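Local coordinates for D-threo-3-hydroxyaspartate dehydratase (Delftia, PDB 3WQC), which catalyses the pyridoxal 5'-phosphate-dependent deamination of D-threo-3-hydroxyaspartate to oxaloacetate and ammonia, and also dehydrates the L-threo and L-erythro isomers and D-serine, at residues A156-H170 / G205-P219. Sequence-based numbering, arbitrary orientation.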
ATOM      1  N   ALA B 156      21.001 -22.606 -11.305  1.00 19.90           N
ATOM      2  CA  ALA B 156      22.404 -22.731 -10.909  1.00 18.64           C
ATOM      3  C   ALA B 156      23.133 -23.840 -11.733  1.00 18.17           C
ATOM      4  O   ALA B 156      24.343 -23.754 -11.918  1.00 22.75           O
ATOM      5  CB  ALA B 156      22.530 -22.990  -9.405  1.00 21.67           C
ATOM      6  N   ASP B 157      22.386 -24.843 -12.191  1.00 19.29           N
ATOM      7  CA  ASP B 157      22.984 -25.919 -12.956  1.00 19.92           C
ATOM      8  C   ASP B 157      22.900 -25.731 -14.476  1.00 22.47           C
ATOM      9  O   ASP B 157      23.283 -26.655 -15.211  1.00 21.59           O
ATOM     10  CB  ASP B 157      22.386 -27.227 -12.624  1.00 27.18           C
ATOM     11  CG  ASP B 157      20.987 -27.222 -12.616  1.00 30.47           C
ATOM     12  OD1 ASP B 157      20.302 -26.167 -12.944  1.00 43.06           O
ATOM     13  OD2 ASP B 157      20.543 -28.277 -12.149  1.00 45.22           O
ATOM     14  N   ASP B 158      22.461 -24.551 -14.931  1.00 18.16           N
ATOM     15  CA  ASP B 158      22.228 -24.313 -16.341  1.00 19.13           C
ATOM     16  C   ASP B 158      23.519 -23.722 -16.954  1.00 18.52           C
ATOM     17  O   ASP B 158      23.533 -22.539 -17.392  1.00 18.77           O
ATOM     18  CB  ASP B 158      20.996 -23.412 -16.555  1.00 19.50           C
ATOM     19  CG  ASP B 158      20.581 -23.407 -18.032  1.00 19.79           C
ATOM     20  OD1 ASP B 158      21.466 -23.866 -18.941  1.00 23.31           O
ATOM     21  OD2 ASP B 158      19.440 -22.902 -18.316  1.00 23.70           O
ATOM     22  N   THR B 159      24.608 -24.510 -16.949  1.00 16.48           N
ATOM     23  CA  THR B 159      25.931 -24.031 -17.440  1.00 16.51           C
ATOM     24  C   THR B 159      25.783 -23.407 -18.831  1.00 14.23           C
ATOM     25  O   THR B 159      26.413 -22.387 -19.085  1.00 14.03           O
ATOM     26  CB  THR B 159      26.959 -25.163 -17.370  1.00 16.33           C
ATOM     27  OG1 THR B 159      27.121 -25.442 -15.963  1.00 29.92           O
ATOM     28  CG2 THR B 159      28.284 -24.783 -17.856  1.00 17.91           C
ATOM     29  N   PRO B 160      25.104 -24.056 -19.779  1.00 12.96           N
ATOM     30  CA  PRO B 160      25.120 -23.469 -21.136  1.00 13.46           C
ATOM     31  C   PRO B 160      24.550 -22.019 -21.141  1.00 12.29           C
ATOM     32  O   PRO B 160      25.100 -21.137 -21.839  1.00 12.48           O
ATOM     33  CB  PRO B 160      24.274 -24.461 -21.935  1.00 14.52           C
ATOM     34  CG  PRO B 160      24.476 -25.792 -21.248  1.00 13.75           C
ATOM     35  CD  PRO B 160      24.420 -25.364 -19.756  1.00 15.66           C
ATOM     36  N   LEU B 161      23.464 -21.807 -20.410  1.00 13.05           N
ATOM     37  CA  LEU B 161      22.841 -20.451 -20.443  1.00 13.03           C
ATOM     38  C   LEU B 161      23.712 -19.487 -19.629  1.00 12.60           C
ATOM     39  O   LEU B 161      23.903 -18.326 -20.039  1.00 12.12           O
ATOM     40  CB  LEU B 161      21.429 -20.436 -19.897  1.00 14.91           C
ATOM     41  CG  LEU B 161      20.714 -19.089 -19.749  1.00 19.61           C
ATOM     42  CD1 LEU B 161      20.632 -18.468 -21.142  1.00 20.84           C
ATOM     43  CD2 LEU B 161      19.303 -19.299 -19.172  1.00 21.72           C
ATOM     44  N   LEU B 162      24.265 -19.929 -18.489  1.00 13.91           N
ATOM     45  CA  LEU B 162      25.211 -19.070 -17.683  1.00 13.20           C
ATOM     46  C   LEU B 162      26.340 -18.611 -18.597  1.00 12.52           C
ATOM     47  O   LEU B 162      26.721 -17.420 -18.587  1.00 12.85           O
ATOM     48  CB  LEU B 162      25.896 -19.815 -16.508  1.00 20.00           C
ATOM     49  CG  LEU B 162      25.162 -19.990 -15.311  1.00 22.28           C
ATOM     50  CD1 LEU B 162      26.004 -20.889 -14.362  1.00 21.21           C
ATOM     51  CD2 LEU B 162      24.990 -18.584 -14.637  1.00 22.28           C
ATOM     52  N   LEU B 163      26.977 -19.574 -19.314  1.00 11.94           N
ATOM     53  CA  LEU B 163      28.114 -19.163 -20.148  1.00 12.81           C
ATOM     54  C   LEU B 163      27.684 -18.212 -21.266  1.00 10.24           C
ATOM     55  O   LEU B 163      28.445 -17.325 -21.688  1.00 11.91           O
ATOM     56  CB  LEU B 163      28.867 -20.383 -20.706  1.00 13.53           C
ATOM     57  CG  LEU B 163      29.840 -21.016 -19.718  1.00 20.11           C
ATOM     58  CD1 LEU B 163      29.675 -20.851 -18.248  1.00 18.93           C
ATOM     59  CD2 LEU B 163      30.430 -22.301 -20.250  1.00 16.68           C
ATOM     60  N   ALA B 164      26.501 -18.544 -21.881  1.00 10.22           N
ATOM     61  CA  ALA B 164      26.068 -17.705 -22.995  1.00 10.35           C
ATOM     62  C   ALA B 164      25.856 -16.237 -22.539  1.00  9.33           C
ATOM     63  O   ALA B 164      26.277 -15.283 -23.181  1.00 10.78           O
ATOM     64  CB  ALA B 164      24.729 -18.243 -23.560  1.00 12.39           C
ATOM     65  N   ILE B 165      25.256 -16.088 -21.340  1.00 10.05           N
ATOM     66  CA  ILE B 165      25.063 -14.721 -20.819  1.00  9.17           C
ATOM     67  C   ILE B 165      26.402 -14.114 -20.409  1.00  9.63           C
ATOM     68  O   ILE B 165      26.675 -12.927 -20.753  1.00 10.33           O
ATOM     69  CB  ILE B 165      24.120 -14.800 -19.593  1.00  9.05           C
ATOM     70  CG1 ILE B 165      22.725 -15.265 -20.049  1.00 10.72           C
ATOM     71  CG2 ILE B 165      24.052 -13.436 -18.874  1.00 10.62           C
ATOM     72  CD1 ILE B 165      21.853 -15.664 -18.829  1.00 11.05           C
ATOM     73  N   GLY B 166      27.244 -14.900 -19.690  1.00 10.07           N
ATOM     74  CA  GLY B 166      28.515 -14.323 -19.302  1.00  9.56           C
ATOM     75  C   GLY B 166      29.403 -13.919 -20.493  1.00 10.70           C
ATOM     76  O   GLY B 166      30.028 -12.855 -20.452  1.00 11.47           O
ATOM     77  N   ARG B 167      29.457 -14.755 -21.551  1.00 10.66           N
ATOM     78  CA  ARG B 167      30.214 -14.371 -22.760  1.00  9.98           C
ATOM     79  C   ARG B 167      29.635 -13.184 -23.444  1.00  9.95           C
ATOM     80  O   ARG B 167      30.343 -12.329 -23.944  1.00 11.89           O
ATOM     81  CB  ARG B 167      30.328 -15.596 -23.670  1.00 10.90           C
ATOM     82  CG  ARG B 167      31.216 -16.660 -23.085  1.00 11.26           C
ATOM     83  CD  ARG B 167      31.122 -17.947 -23.882  1.00 13.39           C
ATOM     84  NE  ARG B 167      32.074 -18.937 -23.351  1.00 14.69           N
ATOM     85  CZ  ARG B 167      31.885 -20.251 -23.505  1.00 16.60           C
ATOM     86  NH1 ARG B 167      30.725 -20.715 -24.035  1.00 20.65           N
ATOM     87  NH2 ARG B 167      32.776 -21.100 -23.023  1.00 21.75           N
ATOM     88  N   THR B 168      28.291 -13.112 -23.513  1.00  9.95           N
ATOM     89  CA  THR B 168      27.674 -11.977 -24.209  1.00 10.41           C
ATOM     90  C   THR B 168      28.154 -10.675 -23.518  1.00  9.36           C
ATOM     91  O   THR B 168      28.515  -9.675 -24.167  1.00 11.93           O
ATOM     92  CB  THR B 168      26.147 -12.070 -24.135  1.00 10.63           C
ATOM     93  OG1 THR B 168      25.725 -13.226 -24.853  1.00 12.33           O
ATOM     94  CG2 THR B 168      25.473 -10.810 -24.715  1.00 10.79           C
ATOM     95  N   LEU B 169      28.129 -10.699 -22.154  1.00  9.77           N
ATOM     96  CA  LEU B 169      28.596  -9.510 -21.426  1.00 11.57           C
ATOM     97  C   LEU B 169      30.089  -9.254 -21.606  1.00 10.98           C
ATOM     98  O   LEU B 169      30.531  -8.137 -21.950  1.00 12.50           O
ATOM     99  CB  LEU B 169      28.270  -9.686 -19.906  1.00 10.78           C
ATOM    100  CG  LEU B 169      26.759  -9.665 -19.612  1.00  9.98           C
ATOM    101  CD1 LEU B 169      26.554 -10.166 -18.141  1.00 11.45           C
ATOM    102  CD2 LEU B 169      26.116  -8.290 -19.841  1.00 12.45           C
ATOM    103  N   HIS B 170      30.891 -10.321 -21.392  1.00 11.48           N
ATOM    104  CA  HIS B 170      32.362 -10.132 -21.379  1.00 11.48           C
ATOM    105  C   HIS B 170      32.945  -9.823 -22.766  1.00 11.75           C
ATOM    106  O   HIS B 170      33.728  -8.887 -22.964  1.00 14.37           O
ATOM    107  CB  HIS B 170      32.975 -11.385 -20.796  1.00 11.56           C
ATOM    108  CG  HIS B 170      34.451 -11.302 -20.646  1.00 13.16           C
ATOM    109  ND1 HIS B 170      35.037 -10.521 -19.699  1.00 15.15           N
ATOM    110  CD2 HIS B 170      35.466 -11.936 -21.294  1.00 20.40           C
ATOM    111  CE1 HIS B 170      36.392 -10.622 -19.789  1.00 18.42           C
ATOM    112  NE2 HIS B 170      36.649 -11.504 -20.724  1.00 23.09           N
ATOM    113  N   GLY B 205      24.282 -23.069  -4.409  1.00 15.49           N
ATOM    114  CA  GLY B 205      23.868 -22.828  -5.791  1.00 14.85           C
ATOM    115  C   GLY B 205      24.524 -21.554  -6.336  1.00 15.40           C
ATOM    116  O   GLY B 205      24.944 -21.555  -7.508  1.00 13.95           O
ATOM    117  N   CYS B 206      24.643 -20.474  -5.536  1.00 13.00           N
ATOM    118  CA  CYS B 206      25.261 -19.258  -6.089  1.00 12.80           C
ATOM    119  C   CYS B 206      26.738 -19.532  -6.371  1.00 13.43           C
ATOM    120  O   CYS B 206      27.284 -19.071  -7.358  1.00 12.41           O
ATOM    121  CB  CYS B 206      25.009 -18.117  -5.101  1.00 14.34           C
ATOM    122  SG  CYS B 206      25.044 -16.550  -5.989  1.00 15.02           S
ATOM    123  N   VAL B 207      27.425 -20.189  -5.393  1.00 13.04           N
ATOM    124  CA  VAL B 207      28.843 -20.481  -5.588  1.00 13.54           C
ATOM    125  C   VAL B 207      29.010 -21.463  -6.771  1.00 14.41           C
ATOM    126  O   VAL B 207      29.958 -21.242  -7.559  1.00 14.10           O
ATOM    127  CB  VAL B 207      29.389 -21.059  -4.247  1.00 14.19           C
ATOM    128  CG1 VAL B 207      30.819 -21.597  -4.490  1.00 19.35           C
ATOM    129  CG2 VAL B 207      29.464 -19.943  -3.172  1.00 16.63           C
ATOM    130  N   GLN B 208      28.100 -22.421  -6.941  1.00 13.68           N
ATOM    131  CA  GLN B 208      28.192 -23.315  -8.116  1.00 12.97           C
ATOM    132  C   GLN B 208      28.169 -22.512  -9.409  1.00 11.73           C
ATOM    133  O   GLN B 208      28.968 -22.762 -10.338  1.00 12.23           O
ATOM    134  CB  GLN B 208      27.006 -24.306  -8.115  1.00 14.75           C
ATOM    135  CG  GLN B 208      26.861 -25.235  -9.325  1.00 14.99           C
ATOM    136  CD  GLN B 208      25.604 -26.102  -9.275  1.00 25.60           C
ATOM    137  OE1 GLN B 208      24.776 -25.919  -8.360  1.00 30.10           O
ATOM    138  NE2 GLN B 208      25.321 -26.801 -10.323  1.00 25.97           N
ATOM    139  N   ALA B 209      27.253 -21.520  -9.480  1.00 10.98           N
ATOM    140  CA  ALA B 209      27.182 -20.721 -10.736  1.00  9.71           C
ATOM    141  C   ALA B 209      28.491 -19.961 -10.922  1.00 10.35           C
ATOM    142  O   ALA B 209      29.009 -19.869 -12.057  1.00 11.36           O
ATOM    143  CB  ALA B 209      26.005 -19.746 -10.637  1.00 10.88           C
ATOM    144  N   ALA B 210      29.023 -19.350  -9.820  1.00 11.30           N
ATOM    145  CA  ALA B 210      30.279 -18.542  -9.950  1.00 11.98           C
ATOM    146  C   ALA B 210      31.398 -19.510 -10.444  1.00 10.99           C
ATOM    147  O   ALA B 210      32.201 -19.107 -11.302  1.00 12.46           O
ATOM    148  CB  ALA B 210      30.650 -17.929  -8.624  1.00 12.53           C
ATOM    149  N   GLU B 211      31.428 -20.696  -9.830  1.00 11.84           N
ATOM    150  CA  GLU B 211      32.528 -21.625 -10.204  1.00 12.27           C
ATOM    151  C   GLU B 211      32.434 -22.084 -11.662  1.00 12.84           C
ATOM    152  O   GLU B 211      33.459 -22.328 -12.334  1.00 12.38           O
ATOM    153  CB  GLU B 211      32.564 -22.819  -9.277  1.00 13.32           C
ATOM    154  CG  GLU B 211      33.048 -22.364  -7.919  1.00 15.60           C
ATOM    155  CD  GLU B 211      32.983 -23.463  -6.867  1.00 22.43           C
ATOM    156  OE1 GLU B 211      33.493 -23.286  -5.717  1.00 22.98           O
ATOM    157  OE2 GLU B 211      32.433 -24.558  -7.135  1.00 32.99           O
ATOM    158  N   ALA B 212      31.208 -22.215 -12.176  1.00 11.20           N
ATOM    159  CA  ALA B 212      31.010 -22.600 -13.615  1.00 11.98           C
ATOM    160  C   ALA B 212      31.522 -21.448 -14.508  1.00 12.21           C
ATOM    161  O   ALA B 212      32.238 -21.694 -15.485  1.00 11.89           O
ATOM    162  CB  ALA B 212      29.544 -22.922 -13.881  1.00 13.39           C
ATOM    163  N   LEU B 213      31.141 -20.189 -14.194  1.00 11.52           N
ATOM    164  CA  LEU B 213      31.627 -19.075 -15.011  1.00 11.39           C
ATOM    165  C   LEU B 213      33.179 -19.051 -14.997  1.00 10.60           C
ATOM    166  O   LEU B 213      33.816 -18.869 -16.029  1.00 11.80           O
ATOM    167  CB  LEU B 213      31.078 -17.753 -14.430  1.00 11.37           C
ATOM    168  CG  LEU B 213      29.570 -17.550 -14.694  1.00 10.58           C
ATOM    169  CD1 LEU B 213      29.136 -16.398 -13.734  1.00 12.96           C
ATOM    170  CD2 LEU B 213      29.309 -17.164 -16.169  1.00 11.85           C
ATOM    171  N   ARG B 214      33.749 -19.161 -13.780  1.00 10.98           N
ATOM    172  CA  ARG B 214      35.235 -19.042 -13.690  1.00 11.85           C
ATOM    173  C   ARG B 214      35.906 -20.252 -14.379  1.00 10.92           C
ATOM    174  O   ARG B 214      36.960 -20.099 -14.988  1.00 13.53           O
ATOM    175  CB  ARG B 214      35.618 -19.052 -12.199  1.00 13.37           C
ATOM    176  CG  ARG B 214      35.114 -17.747 -11.503  1.00 14.47           C
ATOM    177  CD  ARG B 214      35.519 -17.961  -9.946  1.00 22.16           C
ATOM    178  NE  ARG B 214      34.958 -17.052  -9.120  1.00 25.43           N
ATOM    179  CZ  ARG B 214      34.423 -17.302  -7.970  1.00 18.75           C
ATOM    180  NH1 ARG B 214      34.481 -18.528  -7.331  1.00 17.88           N
ATOM    181  NH2 ARG B 214      33.857 -16.303  -7.409  1.00 21.58           N
ATOM    182  N   ALA B 215      35.255 -21.429 -14.351  1.00 11.75           N
ATOM    183  CA  ALA B 215      35.822 -22.626 -15.053  1.00 11.89           C
ATOM    184  C   ALA B 215      35.864 -22.367 -16.593  1.00 13.67           C
ATOM    185  O   ALA B 215      36.739 -22.906 -17.264  1.00 16.61           O
ATOM    186  CB  ALA B 215      35.002 -23.883 -14.722  1.00 15.81           C
ATOM    187  N   ALA B 216      34.997 -21.511 -17.114  1.00 13.53           N
ATOM    188  CA  ALA B 216      34.963 -21.104 -18.532  1.00 14.85           C
ATOM    189  C   ALA B 216      35.873 -19.934 -18.813  1.00 14.68           C
ATOM    190  O   ALA B 216      35.830 -19.353 -19.922  1.00 17.77           O
ATOM    191  CB  ALA B 216      33.481 -20.815 -18.951  1.00 18.05           C
ATOM    192  N   GLY B 217      36.671 -19.481 -17.832  1.00 13.87           N
ATOM    193  CA  GLY B 217      37.595 -18.334 -18.071  1.00 15.11           C
ATOM    194  C   GLY B 217      36.974 -16.981 -17.909  1.00 11.89           C
ATOM    195  O   GLY B 217      37.606 -15.997 -18.268  1.00 16.22           O
ATOM    196  N   LEU B 218      35.738 -16.946 -17.358  1.00 13.02           N
ATOM    197  CA  LEU B 218      35.025 -15.638 -17.246  1.00 12.36           C
ATOM    198  C   LEU B 218      35.222 -15.098 -15.831  1.00 14.02           C
ATOM    199  O   LEU B 218      35.284 -15.903 -14.885  1.00 14.58           O
ATOM    200  CB  LEU B 218      33.496 -15.848 -17.485  1.00 12.89           C
ATOM    201  CG  LEU B 218      33.193 -16.253 -18.944  1.00 11.20           C
ATOM    202  CD1 LEU B 218      31.803 -16.811 -18.975  1.00 14.69           C
ATOM    203  CD2 LEU B 218      33.327 -14.995 -19.822  1.00 16.62           C
ATOM    204  N   PRO B 219      35.360 -13.765 -15.682  1.00 12.97           N
ATOM    205  CA  PRO B 219      35.489 -13.243 -14.311  1.00 13.84           C
ATOM    206  C   PRO B 219      34.185 -13.384 -13.562  1.00 13.98           C
ATOM    207  O   PRO B 219      33.062 -13.254 -14.158  1.00 15.67           O
ATOM    208  CB  PRO B 219      35.772 -11.753 -14.538  1.00 16.49           C
ATOM    209  CG  PRO B 219      35.144 -11.427 -15.904  1.00 17.42           C
ATOM    210  CD  PRO B 219      35.195 -12.730 -16.738  1.00 14.98           C
TER
HETATM  211  O   HOH W   1      34.414 -18.116 -21.995  1.00 25.84           O
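Helix 159-170 crosses helix 205-215 at -61°, their axes 9.7 Å apart at closest approach, and with no direct hydrogen bond between the segments the contact is mainly apolar. L163 lies against the C-terminal end of helix 205-215: its CD2 is 3.6 Å from A216 CB, while CD1 turns to the A212 carbonyl and L213. Cutting L163 back to an alanine removes both branches, which would probably uncover the A216 methyl and leave a gap beside the A212 carbonyl. L162 brings CD1 to 3.8 Å from A209 CA, where it also touches the methyls of A209 and A212. In return L213 CD2 sits 3.6 Å from the L162 carbonyl O and also reaches G166 CA, where even a beta carbon would collide with L213 CD2 and L218 CD1. At the other end A156 CB rests 3.4 Å from G205 O. These are neighbouring peripheral helices of the alanine racemase-like TIM barrel; L162 and A209 also touch I145 of strand 140-146. Beyond the helix, a Schellman motif with G217 at C' (L218 N to L213 O) redirects the chain, and L218 lays CD2 3.8 Å from H170 CB. With H170 CG anti to the backbone N (chi1 -176°), the imidazole presents a face to P219 CD, a CH-pi contact 4.0 Å from the centroid. R167 NE donates to a water at the guanidinium edge, in its plane, and that water donates to A216 O, 2.8 Å away.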